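Local coordinates for argininosuccinate lyase (Chelativorans sp., PDB 6RXA), which acts as a C-N lyase (EDDS lyase) of the aspartase/fumarase superfamily and probably also cleaves argininosuccinate to fumarate and L-arginine, at residues E24-D29 / N288-E293; A19-E24 / V345-H350; A8-I11 / A17-P20; L255-Q260 / R294-A299; A246-G251 / D333-A338. The protein carries 2 engineered substitutions. One frame throughout, in Å; residues are numbered along the deposited sequence.

Contact 1 (E24-D29 / N288-E293). Engineered in segment 288-293: Met290 (natural residue Asp). With FMT (formic acid), chain D; FMT (formic acid), chain C.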
# COMPACT_ATOMS: atom_id res chain seq x y z
N GLU A 24 -6.44 3.16 27.03
CA GLU A 24 -5.61 2.18 26.33
C GLU A 24 -5.03 2.76 25.04
O GLU A 24 -3.90 2.42 24.65
CB GLU A 24 -6.40 0.91 26.03
CG GLU A 24 -6.89 0.13 27.25
CD GLU A 24 -7.69 -1.11 26.88
OE1 GLU A 24 -7.30 -1.79 25.90
OE2 GLU A 24 -8.71 -1.41 27.57
N LEU A 25 -5.78 3.61 24.35
CA LEU A 25 -5.30 4.21 23.11
C LEU A 25 -4.08 5.10 23.32
O LEU A 25 -3.32 5.32 22.38
CB LEU A 25 -6.42 5.02 22.45
CG LEU A 25 -7.52 4.20 21.78
CD1 LEU A 25 -8.75 5.07 21.54
CD2 LEU A 25 -7.05 3.54 20.49
N TYR A 26 -3.91 5.63 24.52
CA TYR A 26 -2.77 6.48 24.82
C TYR A 26 -1.57 5.70 25.33
O TYR A 26 -0.45 6.23 25.32
CB TYR A 26 -3.16 7.52 25.88
CG TYR A 26 -4.14 8.55 25.37
CD1 TYR A 26 -5.49 8.28 25.33
CD2 TYR A 26 -3.69 9.78 24.91
CE1 TYR A 26 -6.39 9.21 24.84
CE2 TYR A 26 -4.59 10.72 24.43
CZ TYR A 26 -5.93 10.43 24.40
OH TYR A 26 -6.83 11.35 23.93
N ASP A 27 -1.79 4.46 25.76
CA ASP A 27 -0.76 3.71 26.48
C ASP A 27 -0.03 2.68 25.62
O ASP A 27 1.11 2.33 25.95
CB ASP A 27 -1.37 2.97 27.67
CG ASP A 27 -1.85 3.90 28.80
OD1 ASP A 27 -1.54 5.10 28.77
OD2 ASP A 27 -2.56 3.41 29.70
N PHE A 28 -0.64 2.19 24.53
CA PHE A 28 -0.09 1.01 23.88
C PHE A 28 1.26 1.28 23.22
O PHE A 28 2.11 0.38 23.16
CB PHE A 28 -1.10 0.39 22.88
CG PHE A 28 -1.30 1.20 21.62
CD1 PHE A 28 -0.41 1.13 20.56
CD2 PHE A 28 -2.42 2.01 21.49
CE1 PHE A 28 -0.60 1.87 19.42
CE2 PHE A 28 -2.62 2.76 20.35
CZ PHE A 28 -1.72 2.68 19.32
N ASP A 29 1.50 2.49 22.71
CA ASP A 29 2.70 2.72 21.93
C ASP A 29 3.94 2.58 22.80
O ASP A 29 4.87 1.84 22.46
CB ASP A 29 2.66 4.10 21.26
CG ASP A 29 3.84 4.34 20.34
OD1 ASP A 29 4.22 3.41 19.59
OD2 ASP A 29 4.37 5.46 20.35
N ASN A 288 -14.59 16.62 22.23
CA ASN A 288 -13.92 16.10 21.04
C ASN A 288 -13.98 14.58 21.00
O ASN A 288 -13.75 13.91 22.02
CB ASN A 288 -12.46 16.52 21.02
CG ASN A 288 -12.27 17.95 20.58
OD1 ASN A 288 -13.04 18.47 19.77
ND2 ASN A 288 -11.23 18.57 21.09
N PRO A 289 -14.24 14.02 19.81
CA PRO A 289 -14.34 12.55 19.66
C PRO A 289 -12.98 11.89 19.52
O PRO A 289 -12.67 11.21 18.54
CB PRO A 289 -15.20 12.42 18.39
CG PRO A 289 -14.78 13.63 17.56
CD PRO A 289 -14.58 14.74 18.57
N MET A 290 -12.14 12.09 20.53
CA MET A 290 -10.76 11.61 20.48
C MET A 290 -10.70 10.09 20.46
O MET A 290 -9.80 9.53 19.81
CB MET A 290 -10.02 12.19 21.68
CG MET A 290 -8.55 11.92 21.67
SD MET A 290 -7.69 12.61 20.24
CE MET A 290 -6.19 13.22 21.04
N SER A 291 -11.62 9.42 21.13
CA SER A 291 -11.66 7.96 21.10
C SER A 291 -11.90 7.48 19.68
O SER A 291 -11.27 6.52 19.22
CB SER A 291 -12.76 7.45 22.02
OG SER A 291 -14.02 8.05 21.73
N LEU A 292 -12.82 8.13 18.97
CA LEU A 292 -13.14 7.73 17.60
C LEU A 292 -11.97 8.00 16.67
O LEU A 292 -11.62 7.15 15.84
CB LEU A 292 -14.38 8.49 17.13
CG LEU A 292 -15.64 8.39 17.99
CD1 LEU A 292 -16.80 9.20 17.39
CD2 LEU A 292 -16.03 6.94 18.23
N GLU A 293 -11.34 9.17 16.78
CA GLU A 293 -10.28 9.52 15.84
C GLU A 293 -9.04 8.66 16.06
O GLU A 293 -8.40 8.24 15.08
CB GLU A 293 -9.97 11.01 15.89
CG GLU A 293 -11.12 11.83 15.28
CD GLU A 293 -10.71 13.20 14.82
OE1 GLU A 293 -11.47 13.77 13.99
OE2 GLU A 293 -9.69 13.73 15.31
C FMT D . -6.82 14.68 25.14
O1 FMT D . -6.84 15.88 25.39
O2 FMT D . -5.87 14.14 24.57
C FMT C . -9.13 20.88 19.04
O1 FMT C . -10.28 20.87 19.51
O2 FMT C . -8.88 21.12 17.85

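Contact 2 (A19-E24 / V345-H350)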
# COMPACT_ATOMS: atom_id res chain seq x y z
N ALA A 19 -12.37 6.77 30.35
CA ALA A 19 -12.67 5.35 30.45
C ALA A 19 -11.37 4.56 30.30
O ALA A 19 -10.47 4.96 29.56
CB ALA A 19 -13.61 4.94 29.33
N PRO A 20 -11.26 3.41 30.96
CA PRO A 20 -10.03 2.62 30.80
C PRO A 20 -9.77 2.24 29.36
O PRO A 20 -8.62 2.26 28.92
CB PRO A 20 -10.28 1.38 31.67
CG PRO A 20 -11.37 1.78 32.62
CD PRO A 20 -12.21 2.81 31.92
N GLU A 21 -10.82 1.92 28.59
CA GLU A 21 -10.63 1.55 27.20
C GLU A 21 -10.12 2.72 26.38
O GLU A 21 -9.34 2.54 25.42
CB GLU A 21 -11.95 1.05 26.62
CG GLU A 21 -12.58 -0.11 27.36
CD GLU A 21 -13.61 0.32 28.39
OE1 GLU A 21 -13.48 1.43 28.98
OE2 GLU A 21 -14.56 -0.45 28.61
N PHE A 22 -10.53 3.94 26.73
CA PHE A 22 -10.04 5.15 26.07
C PHE A 22 -8.58 5.37 26.42
O PHE A 22 -7.76 5.65 25.55
CB PHE A 22 -10.94 6.30 26.52
CG PHE A 22 -10.66 7.63 25.88
CD1 PHE A 22 -10.05 7.75 24.63
CD2 PHE A 22 -11.01 8.80 26.55
CE1 PHE A 22 -9.82 9.02 24.08
CE2 PHE A 22 -10.77 10.06 26.00
CZ PHE A 22 -10.17 10.16 24.76
N GLN A 23 -8.24 5.19 27.69
CA GLN A 23 -6.85 5.34 28.10
C GLN A 23 -5.94 4.35 27.38
O GLN A 23 -4.78 4.67 27.11
CB GLN A 23 -6.76 5.20 29.62
CG GLN A 23 -5.35 5.39 30.19
CD GLN A 23 -4.85 6.81 30.03
OE1 GLN A 23 -5.55 7.77 30.33
NE2 GLN A 23 -3.63 6.95 29.51
N GLU A 24 -6.44 3.16 27.03
CA GLU A 24 -5.61 2.18 26.33
C GLU A 24 -5.03 2.76 25.04
O GLU A 24 -3.90 2.42 24.65
CB GLU A 24 -6.40 0.91 26.03
CG GLU A 24 -6.89 0.13 27.25
CD GLU A 24 -7.69 -1.11 26.88
OE1 GLU A 24 -7.30 -1.79 25.90
OE2 GLU A 24 -8.71 -1.41 27.57
N VAL A 345 -17.28 2.67 23.58
CA VAL A 345 -18.05 3.70 22.89
C VAL A 345 -19.47 3.21 22.62
O VAL A 345 -20.46 3.92 22.85
CB VAL A 345 -17.35 4.12 21.58
CG1 VAL A 345 -18.33 4.88 20.69
CG2 VAL A 345 -16.15 4.98 21.88
N VAL A 346 -19.59 2.00 22.06
CA VAL A 346 -20.90 1.47 21.70
C VAL A 346 -21.72 1.22 22.95
O VAL A 346 -22.89 1.64 23.05
CB VAL A 346 -20.75 0.19 20.85
CG1 VAL A 346 -22.08 -0.54 20.76
CG2 VAL A 346 -20.20 0.53 19.46
N ARG A 347 -21.13 0.58 23.96
CA ARG A 347 -21.87 0.29 25.18
C ARG A 347 -22.45 1.56 25.79
O ARG A 347 -23.60 1.58 26.25
CB ARG A 347 -20.95 -0.41 26.18
CG ARG A 347 -21.62 -0.66 27.52
CD ARG A 347 -20.69 -1.37 28.50
NE ARG A 347 -19.55 -0.54 28.89
CZ ARG A 347 -18.30 -0.73 28.47
NH1 ARG A 347 -17.99 -1.72 27.63
NH2 ARG A 347 -17.35 0.08 28.90
N THR A 348 -21.66 2.64 25.81
CA THR A 348 -22.03 3.83 26.55
C THR A 348 -22.62 4.94 25.69
O THR A 348 -22.91 6.01 26.23
CB THR A 348 -20.83 4.37 27.33
OG1 THR A 348 -19.78 4.79 26.45
CG2 THR A 348 -20.28 3.32 28.27
N LEU A 349 -22.81 4.72 24.40
CA LEU A 349 -23.30 5.78 23.53
C LEU A 349 -24.68 6.25 23.96
O LEU A 349 -25.55 5.45 24.34
CB LEU A 349 -23.36 5.30 22.09
CG LEU A 349 -23.60 6.35 21.02
CD1 LEU A 349 -22.43 7.32 20.93
CD2 LEU A 349 -23.83 5.68 19.67
N HIS A 350 -24.89 7.56 23.91
CA HIS A 350 -26.17 8.16 24.27
C HIS A 350 -26.91 8.64 23.03
O HIS A 350 -26.67 9.75 22.56
CB HIS A 350 -25.94 9.34 25.23
CG HIS A 350 -25.17 8.98 26.46
ND1 HIS A 350 -25.78 8.45 27.58
CD2 HIS A 350 -23.85 9.06 26.75
CE1 HIS A 350 -24.86 8.22 28.50
NE2 HIS A 350 -23.68 8.57 28.01
O HOH W 1 -15.23 -2.60 27.30

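Contact 3 (A8-I11 / A17-P20)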
# COMPACT_ATOMS: atom_id res chain seq x y z
N ALA A 8 -4.31 15.68 33.54
CA ALA A 8 -4.39 17.08 33.16
C ALA A 8 -5.23 17.32 31.92
O ALA A 8 -5.55 18.48 31.63
CB ALA A 8 -2.98 17.63 32.91
N THR A 9 -5.59 16.27 31.18
CA THR A 9 -6.47 16.43 30.03
C THR A 9 -7.94 16.50 30.42
O THR A 9 -8.77 16.85 29.57
CB THR A 9 -6.29 15.31 28.99
OG1 THR A 9 -6.84 14.08 29.49
CG2 THR A 9 -4.84 15.12 28.61
N ARG A 10 -8.29 16.18 31.68
CA ARG A 10 -9.68 16.16 32.12
C ARG A 10 -10.04 17.53 32.73
O ARG A 10 -10.11 17.73 33.94
CB ARG A 10 -9.92 15.02 33.10
CG ARG A 10 -9.47 13.67 32.59
CD ARG A 10 -10.02 13.33 31.22
NE ARG A 10 -11.47 13.17 31.22
CZ ARG A 10 -12.18 12.88 30.14
NH1 ARG A 10 -11.59 12.73 28.96
NH2 ARG A 10 -13.50 12.76 30.24
N ILE A 11 -10.22 18.48 31.82
CA ILE A 11 -10.56 19.85 32.16
C ILE A 11 -11.82 20.22 31.38
O ILE A 11 -12.15 19.59 30.37
CB ILE A 11 -9.43 20.83 31.80
CG1 ILE A 11 -9.13 20.79 30.30
CG2 ILE A 11 -8.18 20.50 32.60
CD1 ILE A 11 -8.03 21.78 29.85
N ALA A 17 -12.91 10.88 34.67
CA ALA A 17 -11.71 10.24 34.17
C ALA A 17 -11.95 9.69 32.77
O ALA A 17 -13.08 9.42 32.37
CB ALA A 17 -11.31 9.07 35.07
N LYS A 18 -10.87 9.50 32.03
CA LYS A 18 -10.98 8.70 30.81
C LYS A 18 -11.49 7.31 31.18
O LYS A 18 -11.07 6.72 32.18
CB LYS A 18 -9.62 8.53 30.14
CG LYS A 18 -8.93 9.79 29.64
CD LYS A 18 -7.86 9.40 28.60
CE LYS A 18 -6.81 10.46 28.38
NZ LYS A 18 -5.85 10.49 29.52
N ALA A 19 -12.37 6.77 30.35
CA ALA A 19 -12.67 5.35 30.45
C ALA A 19 -11.37 4.56 30.30
O ALA A 19 -10.47 4.96 29.56
CB ALA A 19 -13.61 4.94 29.33
N PRO A 20 -11.26 3.41 30.96
CA PRO A 20 -10.03 2.62 30.80
C PRO A 20 -9.77 2.24 29.36
O PRO A 20 -8.62 2.26 28.92
CB PRO A 20 -10.28 1.38 31.67
CG PRO A 20 -11.37 1.78 32.62
CD PRO A 20 -12.21 2.81 31.92

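Contact 4 (L255-Q260 / R294-A299)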
# COMPACT_ATOMS: atom_id res chain seq x y z
N LEU A 255 -17.56 2.41 11.47
CA LEU A 255 -18.47 2.66 12.59
C LEU A 255 -18.05 3.90 13.36
O LEU A 255 -18.90 4.72 13.74
CB LEU A 255 -18.52 1.47 13.53
CG LEU A 255 -19.40 1.67 14.76
CD1 LEU A 255 -20.85 1.93 14.37
CD2 LEU A 255 -19.32 0.46 15.69
N ALA A 256 -16.75 4.05 13.64
CA ALA A 256 -16.28 5.25 14.32
C ALA A 256 -16.66 6.50 13.54
O ALA A 256 -17.11 7.50 14.12
CB ALA A 256 -14.77 5.17 14.52
N SER A 257 -16.46 6.48 12.22
CA SER A 257 -16.83 7.63 11.40
C SER A 257 -18.33 7.89 11.45
O SER A 257 -18.77 9.05 11.56
CB SER A 257 -16.34 7.40 9.97
OG SER A 257 -16.40 8.57 9.19
N GLU A 258 -19.14 6.83 11.40
CA GLU A 258 -20.59 6.98 11.47
C GLU A 258 -20.99 7.69 12.75
O GLU A 258 -21.78 8.64 12.73
CB GLU A 258 -21.25 5.60 11.44
CG GLU A 258 -22.75 5.66 11.18
CD GLU A 258 -23.10 5.44 9.72
OE1 GLU A 258 -22.66 4.41 9.17
OE2 GLU A 258 -23.83 6.30 9.14
N ILE A 259 -20.44 7.23 13.88
CA ILE A 259 -20.75 7.82 15.19
C ILE A 259 -20.22 9.25 15.26
O ILE A 259 -20.86 10.13 15.85
CB ILE A 259 -20.20 6.93 16.32
CG1 ILE A 259 -20.92 5.58 16.33
CG2 ILE A 259 -20.36 7.64 17.66
CD1 ILE A 259 -20.35 4.57 17.31
N GLN A 260 -19.05 9.51 14.69
CA GLN A 260 -18.53 10.87 14.66
C GLN A 260 -19.49 11.81 13.93
O GLN A 260 -19.69 12.95 14.37
CB GLN A 260 -17.14 10.89 14.03
CG GLN A 260 -16.39 12.17 14.32
CD GLN A 260 -14.97 12.16 13.82
OE1 GLN A 260 -14.57 11.28 13.04
NE2 GLN A 260 -14.19 13.15 14.24
N ARG A 294 -8.67 8.40 17.31
CA ARG A 294 -7.52 7.52 17.54
C ARG A 294 -7.83 6.08 17.16
O ARG A 294 -6.91 5.33 16.81
CB ARG A 294 -7.04 7.63 18.98
CG ARG A 294 -6.31 8.94 19.25
CD ARG A 294 -5.98 9.08 20.71
NE ARG A 294 -5.09 10.21 20.97
CZ ARG A 294 -3.76 10.15 20.91
NH1 ARG A 294 -3.15 9.02 20.58
NH2 ARG A 294 -3.04 11.23 21.17
N SER A 295 -9.10 5.66 17.23
CA SER A 295 -9.45 4.33 16.74
C SER A 295 -9.28 4.25 15.22
O SER A 295 -8.72 3.28 14.70
CB SER A 295 -10.87 3.96 17.18
OG SER A 295 -10.94 3.78 18.60
N ARG A 296 -9.76 5.27 14.50
CA ARG A 296 -9.54 5.32 13.07
C ARG A 296 -8.05 5.34 12.73
O ARG A 296 -7.61 4.66 11.79
CB ARG A 296 -10.24 6.53 12.45
CG ARG A 296 -11.76 6.50 12.57
CD ARG A 296 -12.41 7.58 11.73
NE ARG A 296 -12.42 7.18 10.32
CZ ARG A 296 -12.53 8.01 9.28
NH1 ARG A 296 -12.61 9.32 9.46
NH2 ARG A 296 -12.54 7.51 8.06
N LYS A 297 -7.26 6.10 13.49
CA LYS A 297 -5.82 6.15 13.26
C LYS A 297 -5.21 4.74 13.27
O LYS A 297 -4.38 4.41 12.41
CB LYS A 297 -5.16 7.04 14.32
CG LYS A 297 -3.66 7.26 14.16
CD LYS A 297 -3.14 8.05 15.37
CE LYS A 297 -1.69 8.36 15.31
NZ LYS A 297 -1.35 9.08 16.60
N ALA A 298 -5.61 3.90 14.23
CA ALA A 298 -5.13 2.53 14.28
C ALA A 298 -5.54 1.75 13.03
O ALA A 298 -4.75 0.97 12.49
CB ALA A 298 -5.67 1.84 15.53
N ALA A 299 -6.78 1.95 12.57
CA ALA A 299 -7.23 1.31 11.34
C ALA A 299 -6.35 1.69 10.16
O ALA A 299 -5.94 0.82 9.38
CB ALA A 299 -8.69 1.69 11.06
O HOH W 2 -12.15 11.03 11.71

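Contact 5 (A246-G251 / D333-A338)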
# COMPACT_ATOMS: atom_id res chain seq x y z
N ALA A 246 -6.40 -5.60 9.04
CA ALA A 246 -6.70 -4.39 8.29
C ALA A 246 -8.17 -4.33 7.88
O ALA A 246 -8.80 -3.27 7.95
CB ALA A 246 -5.82 -4.28 7.05
N VAL A 247 -8.73 -5.45 7.39
CA VAL A 247 -10.12 -5.40 6.93
C VAL A 247 -11.09 -5.26 8.11
O VAL A 247 -12.04 -4.46 8.05
CB VAL A 247 -10.47 -6.56 5.97
CG1 VAL A 247 -10.69 -7.86 6.71
CG2 VAL A 247 -11.73 -6.18 5.16
N PHE A 248 -10.86 -6.01 9.19
CA PHE A 248 -11.63 -5.84 10.41
C PHE A 248 -11.58 -4.39 10.89
O PHE A 248 -12.62 -3.77 11.18
CB PHE A 248 -11.13 -6.79 11.50
CG PHE A 248 -11.52 -6.34 12.88
CD1 PHE A 248 -12.85 -6.34 13.27
CD2 PHE A 248 -10.58 -5.84 13.75
CE1 PHE A 248 -13.23 -5.86 14.49
CE2 PHE A 248 -10.95 -5.37 14.98
CZ PHE A 248 -12.27 -5.38 15.37
N LEU A 249 -10.38 -3.82 10.95
CA LEU A 249 -10.26 -2.44 11.43
C LEU A 249 -10.92 -1.46 10.48
O LEU A 249 -11.37 -0.40 10.94
CB LEU A 249 -8.80 -2.08 11.71
CG LEU A 249 -8.25 -2.64 13.04
CD1 LEU A 249 -6.74 -2.51 13.11
CD2 LEU A 249 -8.90 -1.93 14.22
N SER A 250 -10.98 -1.76 9.18
CA SER A 250 -11.66 -0.84 8.28
C SER A 250 -13.14 -0.75 8.62
O SER A 250 -13.73 0.34 8.52
CB SER A 250 -11.44 -1.20 6.80
OG SER A 250 -12.31 -2.23 6.37
N GLY A 251 -13.75 -1.85 9.07
CA GLY A 251 -15.14 -1.78 9.48
C GLY A 251 -15.31 -1.03 10.78
O GLY A 251 -16.32 -0.36 10.99
N ASP A 333 -1.17 -4.57 19.32
CA ASP A 333 -1.59 -3.83 20.49
C ASP A 333 -2.51 -2.67 20.12
O ASP A 333 -3.46 -2.37 20.85
CB ASP A 333 -0.38 -3.30 21.24
CG ASP A 333 0.45 -4.39 21.87
OD1 ASP A 333 -0.03 -5.53 22.02
OD2 ASP A 333 1.60 -4.07 22.25
N ALA A 334 -2.23 -2.00 19.00
CA ALA A 334 -3.09 -0.90 18.56
C ALA A 334 -4.49 -1.39 18.21
O ALA A 334 -5.48 -0.74 18.55
CB ALA A 334 -2.48 -0.21 17.34
N LEU A 335 -4.57 -2.52 17.51
CA LEU A 335 -5.86 -3.10 17.17
C LEU A 335 -6.67 -3.40 18.42
O LEU A 335 -7.87 -3.10 18.47
CB LEU A 335 -5.66 -4.38 16.35
CG LEU A 335 -6.92 -5.13 15.95
CD1 LEU A 335 -6.67 -5.94 14.67
CD2 LEU A 335 -7.42 -6.08 17.05
N ILE A 336 -6.02 -3.96 19.44
CA ILE A 336 -6.74 -4.32 20.66
C ILE A 336 -7.24 -3.07 21.36
O ILE A 336 -8.38 -3.01 21.84
CB ILE A 336 -5.86 -5.20 21.57
CG1 ILE A 336 -5.51 -6.53 20.89
CG2 ILE A 336 -6.57 -5.41 22.90
CD1 ILE A 336 -6.67 -7.48 20.68
N ALA A 337 -6.40 -2.03 21.43
CA ALA A 337 -6.81 -0.78 22.07
C ALA A 337 -8.00 -0.17 21.35
O ALA A 337 -8.96 0.27 22.00
CB ALA A 337 -5.62 0.18 22.09
N ALA A 338 -7.97 -0.13 20.02
CA ALA A 338 -9.08 0.43 19.27
C ALA A 338 -10.33 -0.41 19.44
O ALA A 338 -11.44 0.13 19.55
CB ALA A 338 -8.71 0.52 17.79

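Contact 1 (E24-D29 / N288-E293)
Met290 turns its CG anti to the backbone N (chi1 -173°), out toward helix 20-31, while Tyr26 sets its ring anti to its own carbonyl carbon (chi1 -69°) and carries its hydroxyl to the start of helix 290-301. The two side chains meet at a slant. Met290 is an engineered residue, aspartate in the natural protein, and it is modelled in two conformers; in the one given, CG lies 2.9 Å from Tyr26 OH, too near to be trusted. Firmer is the hydrogen bond from Tyr26 OH to O2 of one formate, 3.0 Å long. Leu25 packs alongside, its CD1 3.7 Å from Ser291 O. Just before Pro289, the centre of an inverse gamma turn, Asn288 ND2 gives a 2.9 Å hydrogen bond to O1 of the second formate. Lys286, Thr158 of the second subunit, and Arg112 and Asn113 of the third share in holding the two formates. Tyr26 and Asn288 line fumarate-binding sites seen in this enzyme, so each formate probably stands in for a substrate carboxylate, gripped by neutral N-H and O-H donors and by cationic side chains.

Contact 2 (A19-E24 / V345-H350)
Glu21 and Arg347 form a direct interhelical salt bridge, supplemented by one water, joining the first turn of helix 20-31 to the last turns of helix 329-348 at the protein surface. The grip is through one oxygen: Arg347 NH2 donates to Glu21 OE2 over 2.9 Å, fairly straight at 161°. OE2 is met on its syn side but from well out of the carboxylate plane, whereas the oxygen itself lies near the guanidinium plane, at its edge. The two flat groups are turned 23° apart, and the side chains run roughly at right angles. A bend at chi3 brings the end of the otherwise extended Arg347 chain round to the glutamate. With an alanine at Glu21, Arg347 would probably lose its anionic partner here and its guanidinium would be left freer to swing. Backbone donors nearby are met by the helix itself: Gln23 N bonds to Ala19 O, the N-cap residue, at 2.9 Å, and Glu24 N to Pro20 O at 3.0 Å. Carbonyls at the far end have an outside donor, since Lys145 NZ serves both Arg347 O and Leu349 O. Glu24 OE1 pairs with His340 ND1, a second polar tie between the same two helices. A single water closes the triangle, donating to Glu21 OE2 at 2.6 Å and accepting from Arg347 NH1 at 2.9 Å.

Contact 3 (A8-I11 / A17-P20)
Arg10 lays one face of its guanidinium against the peptide joining Ala17 to Lys18. Lys18 N sits 3.8 Å above the guanidinium plane, displaced toward the rim, and Arg10 NE is 3.8 Å from Ala17 C, so the peptide lies over one guanidinium face. Successive bends at chi2 and chi3 (-52° and -65°) fold the arginine chain back into this position. Its methylenes then slant across the lysine, with Arg10 CD 4.0 Å from Lys18 CG. Thr9 meets the far end of the same lysine, the two side chains crossing at about a right angle; Thr9 OG1 stands 3.7 Å from Lys18 NZ, near but not bonded. Instead Asp7 serves both, taking a hydrogen bond from Thr9 OG1 on one carboxylate oxygen and a salt bridge from Lys18 NZ on the other. The two cations are kept apart, Arg10 NH1 lying 6.2 Å from Lys18 NZ. The guanidinium N-H groups bond to carbonyls: Gly16 O for NE, Thr15 O and Ala274 O for NH2, Ala277 O for NH1. These bonds hold the guanidinium in this position. Together the segments make a compact N-terminal loop that leads straight into helix 20-31, fastened to the 274-277 loop and flanked by helix 88-99 of the third subunit.

Contact 4 (L255-Q260 / R294-A299)
Ala256 and Arg296 make the closest apolar touch between two nearly antiparallel helices, whose segments run at 152° with their axes 9.9 Å apart. Ala256 CB rests 3.8 Å from Arg296 CG; the small methyl leaves the aliphatic start of the arginine room to run past helix 236-262. Packing over the guanidinium face comes next. A bend at chi3 (77°) turns the guanidinium so that one face lies over Ser257, whose OG stands 3.8 Å above the plane, over its centre. Placed there, the hydroxyl does not bond to the arginine; it pairs instead with Glu317 of the fourth subunit and Arg160 of the second. Ser257 CB, 3.9 Å from Arg296 NE, adds to the same packing. The hydrogen-bonded link is indirect: a water in the guanidinium plane, at its edge, accepts from Arg296 NH1 at 2.9 Å and donates to Gln260 OE1 at 2.8 Å. The amide nitrogen of that glutamine goes to Glu293. The guanidinium nitrogens reach out from this buried place as well: NE to Ser253, NH2 to the carbonyl of Asn314 in the fourth subunit, NH1 to that of Ala315 in the third. One buried cation is thus satisfied largely by neutral oxygens drawn from several chains. Nearly antiparallel helices knitted to three neighbouring subunits in this way belong to the central helical bundle of aspartase/fumarase tetramers, near the sites built at their subunit junctions.

Contact 5 (A246-G251 / D333-A338)
Leu335 packs against both Phe248 and Leu249, and its side chain can be followed outward from helix 329-348. CB already touches, 3.9 Å from Leu249 CD1. With CG anti to the backbone N (chi1 178°), the chain then leans toward helix 236-262, and Leu335 CG keeps the same methyl, Leu249 CD1, at 3.9 Å. Beyond CG the branches part. Leu335 CD1 comes within 3.8 Å of Leu249 CD1 and also lies at the edge of the phenyl ring, near its plane, 4.0 Å from Phe248 CD2. The other branch, Leu335 CD2, approaches the same rim further along, 4.2 Å from Phe248 CE2. Both pairs of side chains meet at an oblique angle. The second methyl of the opposing leucine is used one turn on, where Leu249 CD2 faces Ala338 CB at 4.3 Å. An alanine in place of Leu249 would probably open a gap beside Leu335 and deprive Ala338 of its neighbour across the interface. The segments run nearly parallel, at 27°, with axes 11.3 Å apart, a spacing filled by these branched and aromatic groups. Tyr186 of helix 168-193 and Thr131 of helix 112-147 lie against Leu335 as well, so the contact belongs to the interior of the helical bundle. Within helix 236-262, Ser250 OG donates to Val247 O at 2.8 Å, satisfying a buried hydroxyl within its own turn. Across the interface, side chain against side chain, the contact is wholly hydrocarbon, so its hold rests on shape fit and the exclusion of water.

Helix 20-31 and the loop before it carry contacts 1, 2 and 3, while contacts 4 and 5 join helices of the bundle to one another. Contacts 1 and 2 have centres about 10 Å apart and share Glu24; Phe22 packs on Met290 and Ser291 between them. Contact 3 reaches the pocket of contact 1 through Lys18, whose CE is 3.8 Å from Tyr26 CE1. Contact 4 joins contact 1 by Glu293 OE1 and Gln260 NE2, 2.8 Å apart, and by Arg294, a fumarate-binding residue that lies against Tyr26. Contact 5 backs contact 4, with Ala299 CB 3.4 Å from Leu249 O, and stands about 23 Å, centre to centre, from contact 3.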